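Local coordinates for aminopentol aminotransferase (Sphingopyxis macrogoltabida, PDB 6HBS), which catalyses the pyridoxal-phosphate-dependent deamination of aminopentol, a fumonisin B1 breakdown product, to its 2-keto derivative, with pyruvate as the preferred amino acceptor, at residues T122-T133 with G187-T195; P341-F349 with H373-S381. All coordinates share one frame; numbering follows the deposited sequence. Where two conformers were deposited one is given.

Coming from the N terminus, helix 118-133 is the first element of either contact to be met, and the chain then runs through strands 137-141 and 167-170 and helix 175-184 before strand 189-194 comes back to it. Contact 1 closes that loop of 53 residues, tying the helix to the seven-stranded mixed sheet. Much later, contact 2 closes a shorter loop of 23 residues, which holds helix 356-367 and strand 370-371, and joins strand 346-349 with its preceding turn to the segment leading toward helix 386-405. The two loops follow in series, neither nested nor crossing. Their centres lie 30 Å apart on opposite sides of the chain's centre, yet each comes near a bound pyridoxal phosphate, contact 1 through T122 and contact 2 through H376.

Contact 1 (T122-T133 with G187-T195); sequences TSTAMVLARAHT and GDIAAVFAT
A129 meets strand 189-194 at the tight spot of this contact: its CB sits 3.6 Å from A191 CB and 4.3 Å from A190 CB. With methyls on both sides, the helix can settle low on the strand, the axes coming to 6.9 Å at 148°. T133 belongs to the same close fit, its OG1 3.6 Å from A190 CB and its CG2 also against A190. That OG1 donates to A129 O at 2.9 Å, across the carbonyl plane from T133 N. Further along the strand, F193 fills the wider gap with its ring. CG lies anti to the carbonyl carbon (chi1 -79°), and the ring's edge slips against the helix backbone, CZ 3.5 Å from T122 O and 3.8 Å from M126 N, while A125 CB comes in obliquely. This is the helix-on-sheet packing of a fold type I aminotransferase: strand 189-194 runs between 137-141 and 226-230, and the helix packs over the sheet, roughly antiparallel to the strand. Its N-terminal end supplies G118 and S119 to the cofactor pocket, and T122, whose OG1 bonds to H146 O, is about 4 Å by side chain from the cofactor. The loose side lies where the strand begins: G187 is exposed, D188 partly so, and I189 CB points away from the helix.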
# COMPACT_ATOMS: atom_id res chain seq x y z
N THR A 122 5.68 9.20 0.55
CA THR A 122 6.75 9.92 1.27
C THR A 122 8.10 9.23 1.07
O THR A 122 9.13 9.90 0.92
CB THR A 122 6.41 10.12 2.75
OG1 THR A 122 6.25 8.84 3.38
CG2 THR A 122 5.17 10.98 2.94
N SER A 123 8.11 7.89 1.06
CA SER A 123 9.30 7.10 0.83
C SER A 123 9.83 7.33 -0.59
O SER A 123 11.04 7.48 -0.78
CB SER A 123 9.04 5.65 1.08
OG SER A 123 9.01 5.40 2.47
N THR A 124 8.91 7.40 -1.57
CA THR A 124 9.25 7.69 -2.95
C THR A 124 9.89 9.09 -3.03
O THR A 124 10.91 9.26 -3.73
CB THR A 124 8.06 7.54 -3.91
OG1 THR A 124 7.55 6.20 -3.83
CG2 THR A 124 8.47 7.82 -5.34
N ALA A 125 9.30 10.08 -2.34
CA ALA A 125 9.84 11.44 -2.34
C ALA A 125 11.27 11.45 -1.79
O ALA A 125 12.15 12.14 -2.33
CB ALA A 125 8.93 12.36 -1.54
N MET A 126 11.51 10.67 -0.73
CA MET A 126 12.84 10.59 -0.05
C MET A 126 13.89 10.05 -1.04
O MET A 126 14.96 10.66 -1.21
CB MET A 126 12.75 9.69 1.17
CG MET A 126 14.10 9.36 1.79
SD MET A 126 13.89 8.29 3.19
CE MET A 126 13.78 6.71 2.36
N VAL A 127 13.58 8.93 -1.70
CA VAL A 127 14.48 8.30 -2.66
C VAL A 127 14.69 9.21 -3.88
O VAL A 127 15.85 9.41 -4.30
CB VAL A 127 13.98 6.89 -3.03
CG1 VAL A 127 14.82 6.28 -4.14
CG2 VAL A 127 13.98 5.98 -1.82
N LEU A 128 13.62 9.78 -4.43
CA LEU A 128 13.70 10.73 -5.53
C LEU A 128 14.69 11.86 -5.18
O LEU A 128 15.53 12.19 -6.00
CB LEU A 128 12.31 11.31 -5.83
CG LEU A 128 12.12 12.03 -7.16
CD1 LEU A 128 10.63 12.08 -7.50
CD2 LEU A 128 12.65 13.46 -7.14
N ALA A 129 14.54 12.46 -3.99
CA ALA A 129 15.36 13.62 -3.62
C ALA A 129 16.85 13.26 -3.57
O ALA A 129 17.68 14.06 -4.03
CB ALA A 129 14.87 14.22 -2.33
N ARG A 130 17.18 12.07 -3.06
CA ARG A 130 18.54 11.59 -3.01
C ARG A 130 19.06 11.36 -4.44
O ARG A 130 20.18 11.78 -4.74
CB ARG A 130 18.62 10.33 -2.15
CG ARG A 130 18.40 10.59 -0.67
CD ARG A 130 18.37 9.34 0.18
NE ARG A 130 18.53 9.74 1.58
CZ ARG A 130 18.18 9.00 2.62
NH1 ARG A 130 17.61 7.82 2.43
NH2 ARG A 130 18.41 9.46 3.84
N ALA A 131 18.26 10.73 -5.32
CA ALA A 131 18.62 10.57 -6.74
C ALA A 131 18.86 11.92 -7.43
O ALA A 131 19.80 12.03 -8.24
CB ALA A 131 17.58 9.79 -7.50
N HIS A 132 18.00 12.89 -7.15
CA HIS A 132 17.99 14.18 -7.81
C HIS A 132 19.26 14.95 -7.44
O HIS A 132 19.87 15.57 -8.30
CB HIS A 132 16.77 14.99 -7.42
CG HIS A 132 16.73 16.37 -7.98
ND1 HIS A 132 16.27 16.65 -9.24
CD2 HIS A 132 17.08 17.56 -7.44
CE1 HIS A 132 16.34 17.95 -9.45
NE2 HIS A 132 16.85 18.54 -8.37
N THR A 133 19.60 14.93 -6.15
CA THR A 133 20.66 15.80 -5.65
C THR A 133 22.01 15.10 -5.58
O THR A 133 23.01 15.77 -5.46
CB THR A 133 20.30 16.34 -4.26
OG1 THR A 133 20.22 15.20 -3.42
CG2 THR A 133 19.03 17.14 -4.24
N GLY A 187 25.99 21.29 2.49
CA GLY A 187 26.29 20.70 1.18
C GLY A 187 25.65 19.33 0.97
O GLY A 187 25.80 18.72 -0.10
N ASP A 188 24.94 18.80 1.96
CA ASP A 188 24.48 17.41 1.84
C ASP A 188 22.96 17.29 2.00
O ASP A 188 22.50 16.20 2.33
CB ASP A 188 25.18 16.50 2.84
CG ASP A 188 24.91 15.02 2.62
OD1 ASP A 188 24.95 14.57 1.45
OD2 ASP A 188 24.64 14.34 3.60
N ILE A 189 22.20 18.37 1.82
CA ILE A 189 20.73 18.26 2.04
C ILE A 189 20.07 17.84 0.72
O ILE A 189 20.12 18.53 -0.29
CB ILE A 189 20.08 19.53 2.61
CG1 ILE A 189 20.79 20.02 3.88
CG2 ILE A 189 18.58 19.30 2.83
CD1 ILE A 189 20.86 19.01 4.97
N ALA A 190 19.40 16.69 0.77
CA ALA A 190 18.66 16.17 -0.38
C ALA A 190 17.26 16.78 -0.41
O ALA A 190 16.74 17.14 -1.47
CB ALA A 190 18.60 14.67 -0.30
N ALA A 191 16.64 16.90 0.78
CA ALA A 191 15.29 17.42 0.89
C ALA A 191 14.96 17.89 2.31
O ALA A 191 15.57 17.42 3.28
CB ALA A 191 14.32 16.35 0.48
N VAL A 192 13.96 18.77 2.37
CA VAL A 192 13.22 19.17 3.57
C VAL A 192 11.78 18.65 3.44
O VAL A 192 11.07 19.00 2.48
CB VAL A 192 13.16 20.71 3.70
CG1 VAL A 192 12.19 21.14 4.80
CG2 VAL A 192 14.52 21.34 3.91
N PHE A 193 11.36 17.85 4.40
CA PHE A 193 9.97 17.44 4.54
C PHE A 193 9.31 18.35 5.57
O PHE A 193 9.88 18.54 6.68
CB PHE A 193 9.85 15.99 5.03
CG PHE A 193 10.05 14.93 3.98
CD1 PHE A 193 11.27 14.76 3.35
CD2 PHE A 193 8.99 14.09 3.62
CE1 PHE A 193 11.44 13.77 2.40
CE2 PHE A 193 9.18 13.10 2.67
CZ PHE A 193 10.39 12.94 2.05
N ALA A 194 8.13 18.86 5.22
CA ALA A 194 7.27 19.62 6.12
C ALA A 194 5.80 19.19 5.93
O ALA A 194 5.34 19.16 4.81
CB ALA A 194 7.44 21.08 5.83
N THR A 195 5.09 18.90 7.02
CA THR A 195 3.64 18.90 7.04
C THR A 195 3.18 20.36 7.00
O THR A 195 3.90 21.27 7.39
CB THR A 195 3.08 18.15 8.26
OG1 THR A 195 3.43 18.78 9.49
CG2 THR A 195 3.51 16.71 8.26

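Contact 2 (P341-F349 with H373-S381); sequences PAQMPQIFF and HPYHNMFLS
P345 and M378 meet through both backbone and side chain. M378 N points almost straight at P345 O (2.8 Å, 177° at the hydrogen); two residues on from M378 and two back from P345, L380 N reaches Q343 O at 2.9 Å, so the segments run antiparallel here. The M378 side chain is worth following outward. M378 CB rests against P345 O and lies 4.1 Å from P345 CD. With CG anti to the carbonyl carbon (chi1 -74°) the chain extends to SD, which takes a weak hydrogen bond from H373 N at 3.4 Å. A bend at chi3 (-81°) brings CE against CB, CG1 and CD1 of I347 and back near P345 O, the M378 and I347 side chains crossing at about a right angle. On the cofactor side M344 CE touches F379 CE2 at 3.8 Å, and M344 SD makes an oblique Met-aromatic contact, 5.3 Å from the F379 ring centroid. N377 ND2 sits over the rim of one face of that ring and donates to M378 O from above the carbonyl plane, while N377 OD1 bonds to R233 of the cofactor pocket. Toward H373 the direct pairing gives way to two waters. One accepts from I347 N and lies 2.8 Å from Q346 OE1, close to H373 O as well; Q346 NE2 donates to E203 O. The other donates to I347 O and H373 O. Backbone O of Q343 and P345, and N and O of I347, are thus satisfied within a buried, sulfur- and ring-lined contact.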
# COMPACT_ATOMS: atom_id res chain seq x y z
N PRO A 341 -6.81 24.15 12.53
CA PRO A 341 -8.01 24.56 11.81
C PRO A 341 -9.24 23.88 12.42
O PRO A 341 -9.18 22.72 12.80
CB PRO A 341 -7.76 24.06 10.37
CG PRO A 341 -6.30 23.71 10.33
CD PRO A 341 -5.92 23.30 11.73
N ALA A 342 -10.37 24.60 12.45
CA ALA A 342 -11.60 24.06 13.03
C ALA A 342 -12.07 22.81 12.27
O ALA A 342 -12.73 21.96 12.86
CB ALA A 342 -12.70 25.10 13.03
N GLN A 343 -11.73 22.70 10.98
CA GLN A 343 -12.11 21.51 10.14
C GLN A 343 -11.20 20.28 10.40
O GLN A 343 -11.48 19.18 9.88
CB GLN A 343 -12.12 21.89 8.65
CG GLN A 343 -10.76 22.22 8.02
CD GLN A 343 -10.37 23.68 8.04
OE1 GLN A 343 -10.71 24.39 8.98
NE2 GLN A 343 -9.66 24.14 7.01
N MET A 344 -10.06 20.46 11.10
CA MET A 344 -9.19 19.35 11.51
C MET A 344 -8.74 19.61 12.94
O MET A 344 -7.55 19.82 13.17
CB MET A 344 -7.95 19.22 10.63
CG MET A 344 -8.26 18.82 9.23
SD MET A 344 -6.79 18.59 8.17
CE MET A 344 -5.69 17.58 9.15
N PRO A 345 -9.66 19.61 13.92
CA PRO A 345 -9.36 20.15 15.24
C PRO A 345 -8.72 19.16 16.20
O PRO A 345 -9.00 17.96 16.17
CB PRO A 345 -10.76 20.60 15.74
CG PRO A 345 -11.70 19.60 15.12
CD PRO A 345 -11.08 19.24 13.78
N GLN A 346 -7.83 19.70 17.03
CA GLN A 346 -7.33 19.01 18.21
C GLN A 346 -8.03 19.67 19.40
O GLN A 346 -8.00 20.90 19.55
CB GLN A 346 -5.81 19.17 18.27
CG GLN A 346 -5.13 18.39 19.39
CD GLN A 346 -4.82 16.98 18.97
OE1 GLN A 346 -5.73 16.17 18.81
NE2 GLN A 346 -3.53 16.69 18.78
N ILE A 347 -8.70 18.86 20.21
CA ILE A 347 -9.56 19.37 21.28
C ILE A 347 -9.10 18.71 22.58
O ILE A 347 -9.45 17.59 22.88
CB ILE A 347 -11.05 19.11 20.96
CG1 ILE A 347 -11.47 19.75 19.64
CG2 ILE A 347 -11.92 19.60 22.12
CD1 ILE A 347 -12.90 19.41 19.18
N PHE A 348 -8.24 19.42 23.30
CA PHE A 348 -7.72 19.02 24.56
C PHE A 348 -8.30 19.90 25.69
O PHE A 348 -8.91 20.95 25.43
CB PHE A 348 -6.20 19.19 24.57
CG PHE A 348 -5.39 18.24 23.72
CD1 PHE A 348 -5.96 17.18 23.02
CD2 PHE A 348 -4.01 18.40 23.62
CE1 PHE A 348 -5.19 16.33 22.24
CE2 PHE A 348 -3.24 17.56 22.82
CZ PHE A 348 -3.83 16.52 22.15
N PHE A 349 -8.07 19.46 26.93
CA PHE A 349 -8.36 20.26 28.12
C PHE A 349 -7.10 21.00 28.61
O PHE A 349 -6.01 20.43 28.67
CB PHE A 349 -8.96 19.35 29.19
CG PHE A 349 -10.40 19.00 28.92
CD1 PHE A 349 -10.73 18.03 27.99
CD2 PHE A 349 -11.42 19.64 29.59
CE1 PHE A 349 -12.05 17.72 27.70
CE2 PHE A 349 -12.75 19.33 29.31
CZ PHE A 349 -13.06 18.38 28.36
N HIS A 373 -11.95 12.25 19.78
CA HIS A 373 -10.69 11.62 20.09
C HIS A 373 -9.91 12.46 21.07
O HIS A 373 -9.72 13.64 20.83
CB HIS A 373 -9.90 11.36 18.81
CG HIS A 373 -8.85 10.29 18.95
ND1 HIS A 373 -7.79 10.38 19.84
CD2 HIS A 373 -8.67 9.14 18.26
CE1 HIS A 373 -7.05 9.29 19.74
NE2 HIS A 373 -7.57 8.51 18.78
N PRO A 374 -9.44 11.88 22.20
CA PRO A 374 -8.72 12.65 23.21
C PRO A 374 -7.23 12.91 22.95
O PRO A 374 -6.67 13.72 23.71
CB PRO A 374 -8.86 11.76 24.45
CG PRO A 374 -8.86 10.38 23.91
CD PRO A 374 -9.68 10.50 22.64
N TYR A 375 -6.60 12.28 21.93
CA TYR A 375 -5.14 12.56 21.69
C TYR A 375 -4.77 12.80 20.21
O TYR A 375 -3.68 13.30 19.94
CB TYR A 375 -4.27 11.51 22.41
CG TYR A 375 -4.27 10.12 21.85
CD1 TYR A 375 -3.66 9.83 20.63
CD2 TYR A 375 -4.85 9.07 22.54
CE1 TYR A 375 -3.63 8.54 20.11
CE2 TYR A 375 -4.85 7.78 22.03
CZ TYR A 375 -4.22 7.51 20.82
OH TYR A 375 -4.23 6.25 20.31
N HIS A 376 -5.66 12.49 19.27
CA HIS A 376 -5.40 12.59 17.83
C HIS A 376 -6.33 13.64 17.25
O HIS A 376 -7.51 13.71 17.63
CB HIS A 376 -5.60 11.24 17.14
CG HIS A 376 -5.15 11.15 15.72
ND1 HIS A 376 -5.79 11.82 14.68
CD2 HIS A 376 -4.16 10.41 15.14
CE1 HIS A 376 -5.19 11.53 13.53
NE2 HIS A 376 -4.17 10.65 13.79
N ASN A 377 -5.84 14.41 16.28
CA ASN A 377 -6.70 15.40 15.68
C ASN A 377 -7.88 14.72 15.00
O ASN A 377 -7.80 13.56 14.56
CB ASN A 377 -6.00 16.33 14.68
CG ASN A 377 -5.65 15.64 13.38
OD1 ASN A 377 -4.59 15.02 13.28
ND2 ASN A 377 -6.53 15.72 12.38
N MET A 378 -8.99 15.48 14.95
CA MET A 378 -10.22 15.06 14.30
C MET A 378 -10.32 15.70 12.93
O MET A 378 -9.42 16.40 12.48
CB MET A 378 -11.39 15.42 15.22
CG MET A 378 -11.43 14.46 16.37
SD MET A 378 -12.39 15.02 17.78
CE MET A 378 -11.21 16.11 18.56
N PHE A 379 -11.42 15.38 12.24
CA PHE A 379 -11.67 15.80 10.89
C PHE A 379 -13.16 16.07 10.70
O PHE A 379 -14.00 15.35 11.24
CB PHE A 379 -11.29 14.70 9.89
CG PHE A 379 -9.84 14.25 9.89
CD1 PHE A 379 -9.37 13.36 10.84
CD2 PHE A 379 -8.95 14.77 8.97
CE1 PHE A 379 -8.05 12.94 10.80
CE2 PHE A 379 -7.63 14.36 8.94
CZ PHE A 379 -7.19 13.43 9.83
N LEU A 380 -13.47 17.08 9.89
CA LEU A 380 -14.82 17.31 9.40
C LEU A 380 -14.93 16.78 7.97
O LEU A 380 -14.00 16.88 7.17
CB LEU A 380 -15.17 18.80 9.45
CG LEU A 380 -15.85 19.28 10.73
CD1 LEU A 380 -17.24 18.69 10.88
CD2 LEU A 380 -15.00 18.98 11.96
N SER A 381 -16.13 16.27 7.65
CA SER A 381 -16.54 15.88 6.30
C SER A 381 -17.60 16.86 5.79
O SER A 381 -18.34 17.48 6.58
CB SER A 381 -17.08 14.45 6.30
OG SER A 381 -18.48 14.41 6.63
O HOH W 1 -8.21 15.95 20.17
O HOH W 2 -11.15 15.52 22.45